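Local coordinates for nucleoside phosphorylase, putative (Trypanosoma brucei, PDB 3BJE), which catalyses the reversible phosphorolysis of uridine, giving uracil and ribose 1-phosphate, and works as a homodimeric uridine phosphorylase, at residues A[98-103]-A[292-297]; A[142-147]-A[340-345]; A[53-58]-A[75-80]; A[164-169]-A[185-190]. All blocks are in the same frame, centred on the assembly; numbering follows the deposited sequence. Where two conformers were deposited one is given.

Contact 1: residues A[98-103]-A[292-297]; sequences DNIEIV and EMETSA. With CA (calcium ion), chain G; R1P (1-O-phosphono-alpha-D-ribofuranose), chain C; URA (uracil), chain D.
Ile-100 and Glu-294 meet through aliphatic carbons, Ile-100 CG1 lying 3.7 Å from Glu-294 CB, with the two side chains running at about a right angle to each other. The other branch of Ile-100, CG2, reaches Ala-297 CB at 4.1 Å. These apolar contacts, all buried, seat helix 97-112 against the start of helix 295-305, whose N-cap is Glu-294.

Asp-98 and Asn-99, at the N-terminal end of helix 97-112, coordinate the calcium ion. Asp-98 OD1 and Asn-99 OD1 each bind it at 2.4 Å, and Asp-98 OD2 adds a longer bond at 2.8 Å. Met-95 O and the same residues of the second subunit complete the shell, so the ion joins the two subunits.

Hydrogen bonds organise the ligand side. Met-293 N donates to R1P O2 at 3.0 Å. The Glu-294 chain is bent at chi2 (95°), and R1P O2 donates to its OE1 and R1P O3 to its OE2; OE1 is placed less surely and the OE2 bond is very short. Glu-292 OE1 accepts from Glu-294 N at 3.0 Å and from Thr-295 OG1 at 2.8 Å, on opposite faces of its carboxylate plane. Arg-145 forms salt bridges to both glutamates.

Glu-292 thus probably fixes the turn that presents Met-293 N and the Glu-294 carboxylate to the ribose, while the helix behind carries the intersubunit metal.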
# COMPACT_ATOMS: atom_id res chain seq x y z
N ASP A 98 2.84 1.17 3.36
CA ASP A 98 2.83 2.49 2.76
C ASP A 98 1.65 3.30 3.28
O ASP A 98 1.80 4.47 3.62
CB ASP A 98 2.80 2.38 1.23
CG ASP A 98 1.59 1.64 0.69
OD1 ASP A 98 1.12 0.66 1.29
OD2 ASP A 98 1.14 2.00 -0.39
N ASN A 99 0.50 2.65 3.39
CA ASN A 99 -0.70 3.27 3.99
C ASN A 99 -0.47 3.60 5.46
O ASN A 99 -0.91 4.64 5.97
CB ASN A 99 -1.91 2.35 3.84
CG ASN A 99 -2.40 2.26 2.40
OD1 ASN A 99 -1.62 2.01 1.45
ND2 ASN A 99 -3.70 2.48 2.22
N ILE A 100 0.23 2.70 6.15
CA ILE A 100 0.61 2.94 7.54
C ILE A 100 1.49 4.18 7.66
O ILE A 100 1.29 5.02 8.55
CB ILE A 100 1.32 1.68 8.17
CG1 ILE A 100 0.38 0.47 8.28
CG2 ILE A 100 1.91 2.05 9.54
CD1 ILE A 100 -0.95 0.72 8.99
N GLU A 101 2.46 4.29 6.77
CA GLU A 101 3.39 5.43 6.78
C GLU A 101 2.57 6.73 6.66
O GLU A 101 2.81 7.69 7.38
CB GLU A 101 4.42 5.28 5.66
CG GLU A 101 5.59 6.29 5.73
CD GLU A 101 5.51 7.48 4.76
OE1 GLU A 101 4.41 7.72 4.18
OE2 GLU A 101 6.53 8.17 4.58
N ILE A 102 1.59 6.73 5.76
CA ILE A 102 0.72 7.89 5.62
C ILE A 102 -0.02 8.20 6.92
O ILE A 102 0.02 9.31 7.45
CB ILE A 102 -0.29 7.65 4.49
CG1 ILE A 102 0.43 7.74 3.14
CG2 ILE A 102 -1.43 8.70 4.56
CD1 ILE A 102 -0.41 7.26 1.96
N VAL A 103 -0.73 7.21 7.43
CA VAL A 103 -1.60 7.45 8.58
C VAL A 103 -0.80 7.80 9.85
O VAL A 103 -1.23 8.68 10.63
CB VAL A 103 -2.53 6.24 8.80
CG1 VAL A 103 -3.36 6.40 10.08
CG2 VAL A 103 -3.47 6.09 7.60
N GLU A 292 1.39 -10.85 7.12
CA GLU A 292 0.37 -9.87 6.72
C GLU A 292 1.07 -8.65 6.08
O GLU A 292 2.24 -8.75 5.63
CB GLU A 292 -0.56 -9.52 7.90
CG GLU A 292 0.13 -9.20 9.24
CD GLU A 292 0.85 -7.88 9.18
OE1 GLU A 292 0.17 -6.85 9.42
OE2 GLU A 292 2.06 -7.89 8.87
N MET A 293 0.39 -7.50 6.03
CA MET A 293 0.89 -6.39 5.20
C MET A 293 1.12 -5.03 5.89
O MET A 293 1.47 -4.07 5.20
CB MET A 293 -0.05 -6.19 4.00
CG MET A 293 -0.07 -7.40 3.07
SD MET A 293 -1.18 -7.25 1.65
CE MET A 293 -0.41 -5.85 0.77
N GLU A 294 0.96 -4.95 7.21
CA GLU A 294 1.08 -3.65 7.92
C GLU A 294 1.98 -3.59 9.15
O GLU A 294 2.46 -2.51 9.51
CB GLU A 294 -0.32 -3.17 8.33
CG GLU A 294 -1.22 -2.79 7.14
CD GLU A 294 -2.13 -3.91 6.66
OE1 GLU A 294 -2.57 -4.74 7.47
OE2 GLU A 294 -2.45 -3.98 5.43
N THR A 295 2.21 -4.71 9.81
CA THR A 295 2.69 -4.68 11.19
C THR A 295 4.11 -4.16 11.35
O THR A 295 4.39 -3.42 12.28
CB THR A 295 2.49 -6.07 11.85
OG1 THR A 295 1.09 -6.30 11.99
CG2 THR A 295 3.13 -6.14 13.24
N SER A 296 5.02 -4.56 10.47
CA SER A 296 6.41 -4.14 10.57
C SER A 296 6.53 -2.61 10.69
O SER A 296 7.20 -2.11 11.60
CB SER A 296 7.21 -4.60 9.36
OG SER A 296 6.62 -4.12 8.16
N ALA A 297 5.86 -1.87 9.79
CA ALA A 297 5.95 -0.39 9.79
C ALA A 297 5.20 0.22 10.98
O ALA A 297 5.60 1.25 11.52
CB ALA A 297 5.40 0.20 8.48
CA CA G . -0.90 0.16 0.04
C5 R1P C . -5.00 -8.28 2.62
O5 R1P C . -6.14 -9.09 2.31
C4 R1P C . -5.27 -7.40 3.83
O4 R1P C . -5.78 -8.17 4.93
C1 R1P C . -4.92 -8.05 6.07
C2 R1P C . -3.57 -7.66 5.46
O2 R1P C . -2.57 -7.12 6.36
C3 R1P C . -4.01 -6.72 4.33
O3 R1P C . -4.36 -5.41 4.81
O1 R1P C . -5.43 -7.13 7.09
P R1P C . -6.86 -6.38 7.17
O1P R1P C . -6.75 -5.49 5.92
O2P R1P C . -6.81 -5.62 8.48
O3P R1P C . -7.96 -7.38 7.04
N1 URA D . -3.76 -11.27 4.88
C2 URA D . -2.52 -11.37 4.35
O2 URA D . -1.80 -10.35 4.14
N3 URA D . -2.06 -12.56 4.00
C4 URA D . -2.79 -13.68 4.16
O4 URA D . -2.30 -14.77 3.82
C5 URA D . -4.06 -13.59 4.70
C6 URA D . -4.53 -12.34 5.06

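Contact 2: residues A[142-147]-A[340-345]; sequences KIIRLG and KIILEA. With R1P (1-O-phosphono-alpha-D-ribofuranose), chain C.
Ile-342 holds CG1 beside its backbone N (chi1 -65°) and CG2 anti to it, and this division lets one residue meet two positions of the strand. Ile-342 CG2 lies 3.8 Å from Ile-144 CG2, which is likewise anti to the backbone N of its own residue; Ile-342 CD1 comes to 4.0 Å from Ile-144 CG2. Ile-342 CG1 faces Leu-146 CD1 at 4.1 Å, with Leu-146 CD2 barely farther. The side chains of each pair cross obliquely, all three residues are buried, and the contact between the segments is apolar throughout.

In the nucleoside phosphorylase fold this joins the C-terminal helix 329-348 to strand 142-151, which runs parallel to strands 45-49 and 308-318. Ile-47 of strand 45-49 also touches Ile-342, while Leu-146 also touches Met-335 and Ile-339 from earlier turns of the same helix.

Between the two packing residues, Arg-145 projects from the face turned away from the helix. Its chain is extended from CG to NE and carries the guanidinium to R1P: Arg-145 NH1 donates to R1P O1 at 2.9 Å, and Arg-145 NH2 donates to R1P O2P at 2.8 Å with an N-H...O angle of 170°. O1 lies at the guanidinium edge, in its plane, and one face of the group has Gly-147 N 4.0 Å above it, offset toward the rim. On the outer side of the helix, Lys-340 NZ forms a salt bridge with Glu-344 OE2 at 3.5 Å, and that carboxylate has a further salt-bridge partner in Lys-84.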
# COMPACT_ATOMS: atom_id res chain seq x y z
N LYS A 142 -1.28 4.93 22.39
CA LYS A 142 -1.40 3.47 22.35
C LYS A 142 -2.11 3.11 21.04
O LYS A 142 -3.24 3.53 20.82
CB LYS A 142 -2.25 2.95 23.51
CG LYS A 142 -2.09 3.66 24.85
CD LYS A 142 -0.77 3.40 25.48
CE LYS A 142 -0.75 3.97 26.90
NZ LYS A 142 0.52 3.66 27.59
N ILE A 143 -1.45 2.34 20.18
CA ILE A 143 -1.97 2.01 18.86
C ILE A 143 -1.92 0.50 18.65
O ILE A 143 -0.85 -0.10 18.73
CB ILE A 143 -1.14 2.71 17.77
CG1 ILE A 143 -1.09 4.22 18.05
CG2 ILE A 143 -1.69 2.40 16.35
CD1 ILE A 143 -0.22 5.02 17.08
N ILE A 144 -3.08 -0.12 18.40
CA ILE A 144 -3.13 -1.55 18.16
C ILE A 144 -3.83 -1.86 16.85
O ILE A 144 -4.95 -1.46 16.63
CB ILE A 144 -3.84 -2.31 19.31
CG1 ILE A 144 -3.19 -1.95 20.65
CG2 ILE A 144 -3.79 -3.86 19.07
CD1 ILE A 144 -3.89 -2.56 21.86
N ARG A 145 -3.14 -2.61 16.00
CA ARG A 145 -3.74 -3.14 14.79
C ARG A 145 -4.53 -4.39 15.12
O ARG A 145 -4.03 -5.27 15.80
CB ARG A 145 -2.65 -3.47 13.77
CG ARG A 145 -3.11 -4.37 12.65
CD ARG A 145 -2.13 -4.38 11.50
NE ARG A 145 -2.30 -5.56 10.64
CZ ARG A 145 -3.37 -5.81 9.89
NH1 ARG A 145 -3.41 -6.93 9.19
NH2 ARG A 145 -4.41 -4.96 9.84
N LEU A 146 -5.77 -4.44 14.65
CA LEU A 146 -6.58 -5.66 14.69
C LEU A 146 -6.87 -6.03 13.25
O LEU A 146 -7.63 -5.34 12.56
CB LEU A 146 -7.88 -5.48 15.49
CG LEU A 146 -8.86 -6.67 15.43
CD1 LEU A 146 -8.22 -8.02 15.80
CD2 LEU A 146 -10.08 -6.41 16.30
N GLY A 147 -6.22 -7.09 12.77
CA GLY A 147 -6.24 -7.42 11.37
C GLY A 147 -6.56 -8.85 11.06
O GLY A 147 -7.05 -9.60 11.91
N LYS A 340 -13.60 -7.24 21.04
CA LYS A 340 -13.76 -6.99 22.46
C LYS A 340 -12.44 -7.13 23.21
O LYS A 340 -12.10 -6.32 24.06
CB LYS A 340 -14.80 -7.93 23.08
CG LYS A 340 -15.15 -7.53 24.49
CD LYS A 340 -16.20 -8.44 25.11
CE LYS A 340 -16.50 -8.04 26.55
NZ LYS A 340 -15.26 -7.99 27.37
N ILE A 341 -11.70 -8.18 22.88
CA ILE A 341 -10.39 -8.41 23.49
C ILE A 341 -9.45 -7.22 23.25
O ILE A 341 -8.76 -6.79 24.18
CB ILE A 341 -9.76 -9.72 22.93
CG1 ILE A 341 -10.44 -10.94 23.55
CG2 ILE A 341 -8.25 -9.75 23.16
CD1 ILE A 341 -10.20 -12.24 22.80
N ILE A 342 -9.41 -6.71 22.02
CA ILE A 342 -8.52 -5.59 21.70
C ILE A 342 -8.97 -4.27 22.35
O ILE A 342 -8.13 -3.49 22.79
CB ILE A 342 -8.33 -5.43 20.18
CG1 ILE A 342 -7.60 -6.66 19.62
CG2 ILE A 342 -7.52 -4.16 19.87
CD1 ILE A 342 -6.23 -6.86 20.23
N LEU A 343 -10.28 -4.03 22.43
CA LEU A 343 -10.78 -2.85 23.14
C LEU A 343 -10.38 -2.92 24.61
O LEU A 343 -9.92 -1.94 25.20
CB LEU A 343 -12.29 -2.71 22.97
CG LEU A 343 -12.73 -2.16 21.60
CD1 LEU A 343 -14.23 -2.38 21.33
CD2 LEU A 343 -12.38 -0.67 21.46
N GLU A 344 -10.55 -4.10 25.21
CA GLU A 344 -10.16 -4.31 26.59
C GLU A 344 -8.67 -4.05 26.78
O GLU A 344 -8.26 -3.38 27.72
CB GLU A 344 -10.49 -5.71 27.07
CG GLU A 344 -11.99 -5.96 27.22
CD GLU A 344 -12.61 -5.30 28.44
OE1 GLU A 344 -11.91 -5.15 29.47
OE2 GLU A 344 -13.81 -4.96 28.37
N ALA A 345 -7.85 -4.58 25.87
CA ALA A 345 -6.41 -4.45 25.99
C ALA A 345 -6.00 -2.99 25.85
O ALA A 345 -5.13 -2.51 26.57
CB ALA A 345 -5.68 -5.33 24.94
C5 R1P C . -5.00 -8.28 2.62
O5 R1P C . -6.14 -9.09 2.31
C4 R1P C . -5.27 -7.40 3.83
O4 R1P C . -5.78 -8.17 4.93
C1 R1P C . -4.92 -8.05 6.07
C2 R1P C . -3.57 -7.66 5.46
O2 R1P C . -2.57 -7.12 6.36
C3 R1P C . -4.01 -6.72 4.33
O3 R1P C . -4.36 -5.41 4.81
O1 R1P C . -5.43 -7.13 7.09
P R1P C . -6.86 -6.38 7.17
O1P R1P C . -6.75 -5.49 5.92
O2P R1P C . -6.81 -5.62 8.48
O3P R1P C . -7.96 -7.38 7.04

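Contact 3: residues A[53-58]-A[75-80]; sequences GRVDVI and EIRFAT. With R1P (1-O-phosphono-alpha-D-ribofuranose), chain C.
The short helix 54-59, which follows strand 45-49 and supplies Arg-54 to the R1P pocket, packs on strand 76-83 through Val-55 and Asp-56. These two meet Arg-77 on the side of the helix turned to the strand, away from the ligand. Arg-77 NH2 donates to Asp-56 OD1 at 2.9 Å and, weakly, to Asp-56 OD2 at 3.5 Å, as part of a salt bridge. The carboxylate and guanidinium planes stand 89° apart, and OD1 is met from above the carboxylate plane rather than within it. This is therefore a single-nitrogen grip, not a side-on pairing of two parallel groups.

Val-55 packs against one face of the Arg-77 guanidinium, its CB 4.0 Å from the plane and offset toward the rim, and Val-55 CG2 is 4.0 Å from Arg-77 CB. The other methyl, CG1, approaches Ala-79 CB at 4.4 Å. A bend at chi3 (58°) folds the Arg-77 chain over Val-55, and Asp-72 and Pro-52 O hold its NE and NH1.

Arg-54, whose CB is directed away from the strand, serves the ligand: NH1 donates to R1P O2P at 2.9 Å and NH2 to R1P O3P at 2.8 Å, both nearly straight.

Segments 54-58 and 76-80 run almost parallel, their axes 10° apart and 8.7 Å at closest approach. Val-55 also touches Val-49 of strand 45-49 and Val-90 of strand 86-92, so the helix rests across three strands.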
# COMPACT_ATOMS: atom_id res chain seq x y z
N GLY A 53 -14.57 -1.48 6.02
CA GLY A 53 -15.81 -2.10 6.52
C GLY A 53 -15.77 -2.44 8.00
O GLY A 53 -16.81 -2.46 8.67
N ARG A 54 -14.58 -2.69 8.54
CA ARG A 54 -14.46 -3.12 9.95
C ARG A 54 -14.66 -1.97 10.94
O ARG A 54 -14.82 -2.20 12.14
CB ARG A 54 -13.11 -3.80 10.18
CG ARG A 54 -13.04 -4.65 11.47
CD ARG A 54 -11.75 -5.50 11.57
NE ARG A 54 -11.51 -6.27 10.35
CZ ARG A 54 -10.35 -6.34 9.69
NH1 ARG A 54 -9.26 -5.72 10.12
NH2 ARG A 54 -10.30 -7.04 8.57
N VAL A 55 -14.63 -0.73 10.45
CA VAL A 55 -14.74 0.44 11.31
C VAL A 55 -16.12 0.46 11.99
O VAL A 55 -16.22 0.67 13.19
CB VAL A 55 -14.52 1.75 10.51
CG1 VAL A 55 -14.97 2.96 11.31
CG2 VAL A 55 -13.04 1.89 10.11
N ASP A 56 -17.17 0.21 11.22
CA ASP A 56 -18.52 0.21 11.79
C ASP A 56 -18.77 -0.95 12.74
O ASP A 56 -19.53 -0.81 13.71
CB ASP A 56 -19.56 0.20 10.68
CG ASP A 56 -19.67 1.54 9.99
OD1 ASP A 56 -19.07 2.52 10.49
OD2 ASP A 56 -20.35 1.63 8.96
N VAL A 57 -18.13 -2.09 12.48
CA VAL A 57 -18.26 -3.23 13.36
C VAL A 57 -17.66 -2.89 14.72
O VAL A 57 -18.27 -3.15 15.77
CB VAL A 57 -17.59 -4.51 12.77
CG1 VAL A 57 -17.95 -5.71 13.63
CG2 VAL A 57 -18.00 -4.73 11.31
N ILE A 58 -16.48 -2.29 14.71
CA ILE A 58 -15.79 -1.91 15.93
C ILE A 58 -16.53 -0.79 16.67
O ILE A 58 -16.71 -0.85 17.88
CB ILE A 58 -14.33 -1.51 15.66
CG1 ILE A 58 -13.55 -2.75 15.24
CG2 ILE A 58 -13.69 -0.90 16.90
CD1 ILE A 58 -12.12 -2.47 14.80
N GLU A 75 -9.56 5.12 1.37
CA GLU A 75 -9.73 3.91 2.19
C GLU A 75 -9.75 4.25 3.71
O GLU A 75 -9.84 3.36 4.56
CB GLU A 75 -8.67 2.83 1.82
CG GLU A 75 -7.15 3.19 1.85
CD GLU A 75 -6.56 3.31 0.44
OE1 GLU A 75 -7.11 4.24 -0.20
OE2 GLU A 75 -5.63 2.50 -0.02
N ILE A 76 -9.74 5.55 4.03
CA ILE A 76 -9.38 6.01 5.38
C ILE A 76 -10.61 6.53 6.12
O ILE A 76 -11.10 7.62 5.85
CB ILE A 76 -8.28 7.10 5.31
CG1 ILE A 76 -7.14 6.68 4.37
CG2 ILE A 76 -7.74 7.42 6.72
CD1 ILE A 76 -6.50 5.38 4.72
N ARG A 77 -11.13 5.71 7.03
CA ARG A 77 -12.32 6.04 7.83
C ARG A 77 -11.93 6.11 9.29
O ARG A 77 -11.06 5.37 9.73
CB ARG A 77 -13.40 4.99 7.65
CG ARG A 77 -13.83 4.74 6.24
CD ARG A 77 -14.99 3.73 6.24
NE ARG A 77 -16.10 4.23 7.05
CZ ARG A 77 -17.06 3.49 7.61
NH1 ARG A 77 -17.09 2.17 7.49
NH2 ARG A 77 -18.00 4.11 8.31
N PHE A 78 -12.57 6.99 10.06
CA PHE A 78 -12.40 6.98 11.50
C PHE A 78 -13.71 7.21 12.24
O PHE A 78 -14.68 7.77 11.70
CB PHE A 78 -11.33 7.99 11.97
CG PHE A 78 -11.88 9.36 12.26
CD1 PHE A 78 -12.26 9.71 13.54
CD2 PHE A 78 -12.00 10.30 11.23
CE1 PHE A 78 -12.77 10.95 13.80
CE2 PHE A 78 -12.51 11.55 11.49
CZ PHE A 78 -12.91 11.88 12.77
N ALA A 79 -13.71 6.79 13.49
CA ALA A 79 -14.79 7.11 14.43
C ALA A 79 -14.18 7.16 15.81
O ALA A 79 -13.37 6.30 16.16
CB ALA A 79 -15.89 6.05 14.37
N THR A 80 -14.61 8.13 16.60
CA THR A 80 -14.08 8.33 17.95
C THR A 80 -15.24 8.33 18.92
O THR A 80 -16.17 9.12 18.77
CB THR A 80 -13.33 9.67 18.03
OG1 THR A 80 -12.20 9.61 17.15
CG2 THR A 80 -12.89 9.96 19.47
C5 R1P C . -5.00 -8.28 2.62
O5 R1P C . -6.14 -9.09 2.31
C4 R1P C . -5.27 -7.40 3.83
O4 R1P C . -5.78 -8.17 4.93
C1 R1P C . -4.92 -8.05 6.07
C2 R1P C . -3.57 -7.66 5.46
O2 R1P C . -2.57 -7.12 6.36
C3 R1P C . -4.01 -6.72 4.33
O3 R1P C . -4.36 -5.41 4.81
O1 R1P C . -5.43 -7.13 7.09
P R1P C . -6.86 -6.38 7.17
O1P R1P C . -6.75 -5.49 5.92
O2P R1P C . -6.81 -5.62 8.48
O3P R1P C . -7.96 -7.38 7.04

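Contact 4: residues A[164-169]-A[185-190]; sequences TRHAIG and SKDQQE
Asp-187 OD2 accepts a hydrogen bond from a water at 2.7 Å, and the same water lies 2.8 Å from His-166 NE2, in the plane of the imidazole at its edge. The bridge links the first turn of helix 186-198 to the corner at 165-166, where strand 161-169 changes direction within the nucleoside phosphorylase fold. Direct contact is modest: His-166 NE2 stands 3.8 Å from Asp-187 CB, and His-166 CD2 is 4.2 Å from Gln-188 CG. Both carbons approach the ring obliquely, and the ring and the Asp-187 carboxylate planes are 80° apart.

Outside the two segments, Glu-286 bonds His-166 ND1 and Ser-282 N donates to Asp-187 OD1, so His-166 ND1 and Asp-187 OD1 have partners elsewhere in the chain. Two acidic groups near one imidazole would probably stabilise a positive charge on it. With chi1 at -61°, CG of His-166 sits beside the backbone N and the ring is directed at the helix. Leu-281 of strand 279-281 touches both His-166 and Asp-187.

The helix start is set by Ser-185 as N-cap: its OG accepts from Gln-188 N at 3.0 Å, with an N-H...O angle of 165°.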
# COMPACT_ATOMS: atom_id res chain seq x y z
N THR A 164 1.51 -10.10 17.85
CA THR A 164 2.88 -9.76 17.46
C THR A 164 3.76 -9.47 18.67
O THR A 164 3.35 -8.70 19.55
CB THR A 164 2.90 -8.50 16.57
OG1 THR A 164 2.15 -8.76 15.37
CG2 THR A 164 4.34 -8.09 16.21
N ARG A 165 4.91 -10.14 18.75
CA ARG A 165 6.00 -9.69 19.61
C ARG A 165 7.02 -9.02 18.69
O ARG A 165 6.98 -7.82 18.53
CB ARG A 165 6.61 -10.82 20.44
CG ARG A 165 7.55 -10.28 21.50
CD ARG A 165 8.21 -11.35 22.34
NE ARG A 165 7.30 -12.04 23.26
CZ ARG A 165 6.97 -13.34 23.18
NH1 ARG A 165 7.43 -14.11 22.20
NH2 ARG A 165 6.17 -13.88 24.09
N HIS A 166 7.90 -9.78 18.03
CA HIS A 166 8.83 -9.19 17.06
C HIS A 166 8.21 -9.16 15.67
O HIS A 166 7.22 -9.82 15.41
CB HIS A 166 10.16 -9.97 17.04
CG HIS A 166 10.86 -9.96 18.36
ND1 HIS A 166 10.69 -10.95 19.30
CD2 HIS A 166 11.72 -9.06 18.92
CE1 HIS A 166 11.42 -10.67 20.37
NE2 HIS A 166 12.06 -9.54 20.16
N ALA A 167 8.80 -8.34 14.81
CA ALA A 167 8.34 -8.20 13.43
C ALA A 167 9.52 -8.25 12.47
O ALA A 167 10.59 -7.73 12.77
CB ALA A 167 7.63 -6.88 13.26
N ILE A 168 9.30 -8.88 11.32
CA ILE A 168 10.22 -8.83 10.19
C ILE A 168 9.60 -7.98 9.11
O ILE A 168 8.48 -8.27 8.66
CB ILE A 168 10.48 -10.22 9.61
CG1 ILE A 168 11.08 -11.16 10.67
CG2 ILE A 168 11.41 -10.14 8.39
CD1 ILE A 168 10.77 -12.63 10.42
N GLY A 169 10.30 -6.92 8.71
CA GLY A 169 9.90 -6.10 7.58
C GLY A 169 10.48 -6.66 6.31
O GLY A 169 11.66 -6.50 6.04
N SER A 185 18.02 -4.28 18.97
CA SER A 185 18.31 -5.13 20.12
C SER A 185 19.03 -6.39 19.69
O SER A 185 19.03 -6.75 18.51
CB SER A 185 17.01 -5.53 20.79
OG SER A 185 16.27 -6.39 19.94
N LYS A 186 19.64 -7.07 20.66
CA LYS A 186 20.27 -8.36 20.40
C LYS A 186 19.26 -9.36 19.82
O LYS A 186 19.59 -10.08 18.87
CB LYS A 186 20.90 -8.92 21.67
CG LYS A 186 22.03 -8.09 22.24
CD LYS A 186 23.21 -7.96 21.28
CE LYS A 186 24.44 -7.38 21.98
NZ LYS A 186 25.60 -7.21 21.05
N ASP A 187 18.05 -9.39 20.36
CA ASP A 187 17.03 -10.31 19.84
C ASP A 187 16.72 -10.02 18.36
O ASP A 187 16.63 -10.94 17.53
CB ASP A 187 15.76 -10.24 20.67
CG ASP A 187 15.86 -11.00 21.96
OD1 ASP A 187 16.84 -11.75 22.17
OD2 ASP A 187 14.93 -10.87 22.78
N GLN A 188 16.55 -8.74 18.03
CA GLN A 188 16.29 -8.38 16.63
C GLN A 188 17.48 -8.69 15.70
O GLN A 188 17.29 -9.08 14.54
CB GLN A 188 15.91 -6.90 16.53
CG GLN A 188 14.49 -6.61 16.99
CD GLN A 188 14.06 -5.18 16.78
OE1 GLN A 188 14.27 -4.59 15.72
NE2 GLN A 188 13.43 -4.60 17.81
N GLN A 189 18.70 -8.52 16.20
CA GLN A 189 19.88 -8.87 15.41
C GLN A 189 19.90 -10.37 15.09
O GLN A 189 20.28 -10.77 13.97
CB GLN A 189 21.17 -8.50 16.14
CG GLN A 189 21.45 -7.01 16.15
CD GLN A 189 22.60 -6.65 17.05
OE1 GLN A 189 23.66 -7.29 17.00
NE2 GLN A 189 22.41 -5.64 17.88
N GLU A 190 19.51 -11.19 16.06
CA GLU A 190 19.46 -12.64 15.88
C GLU A 190 18.37 -13.04 14.87
O GLU A 190 18.60 -13.87 13.99
CB GLU A 190 19.22 -13.33 17.23
CG GLU A 190 19.18 -14.85 17.17
CD GLU A 190 20.50 -15.50 16.73
OE1 GLU A 190 21.53 -14.81 16.52
OE2 GLU A 190 20.47 -16.74 16.58
O HOH W 1 13.32 -8.72 22.52

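From the N terminus, contact 3 closes first, a short loop of 16 intervening residues that ties helix 54-59 to strand 76-83. Contact 1 then opens on helix 97-112 and contact 2 on strand 142-151. Contact 4 opens and closes inside both of their loops, joining strand 161-169 to helix 186-198. Contact 1 closes at the start of helix 295-305 and contact 2 only on the C-terminal helix 329-348, so these two long loops cross. Contacts 1, 2 and 3 meet round the same R1P. Contact 4 lies across the chain's centre from contact 3, their centres about 30 Å apart, and its segment 164-169 packs against Thr-295 and Ser-296 of contact 1.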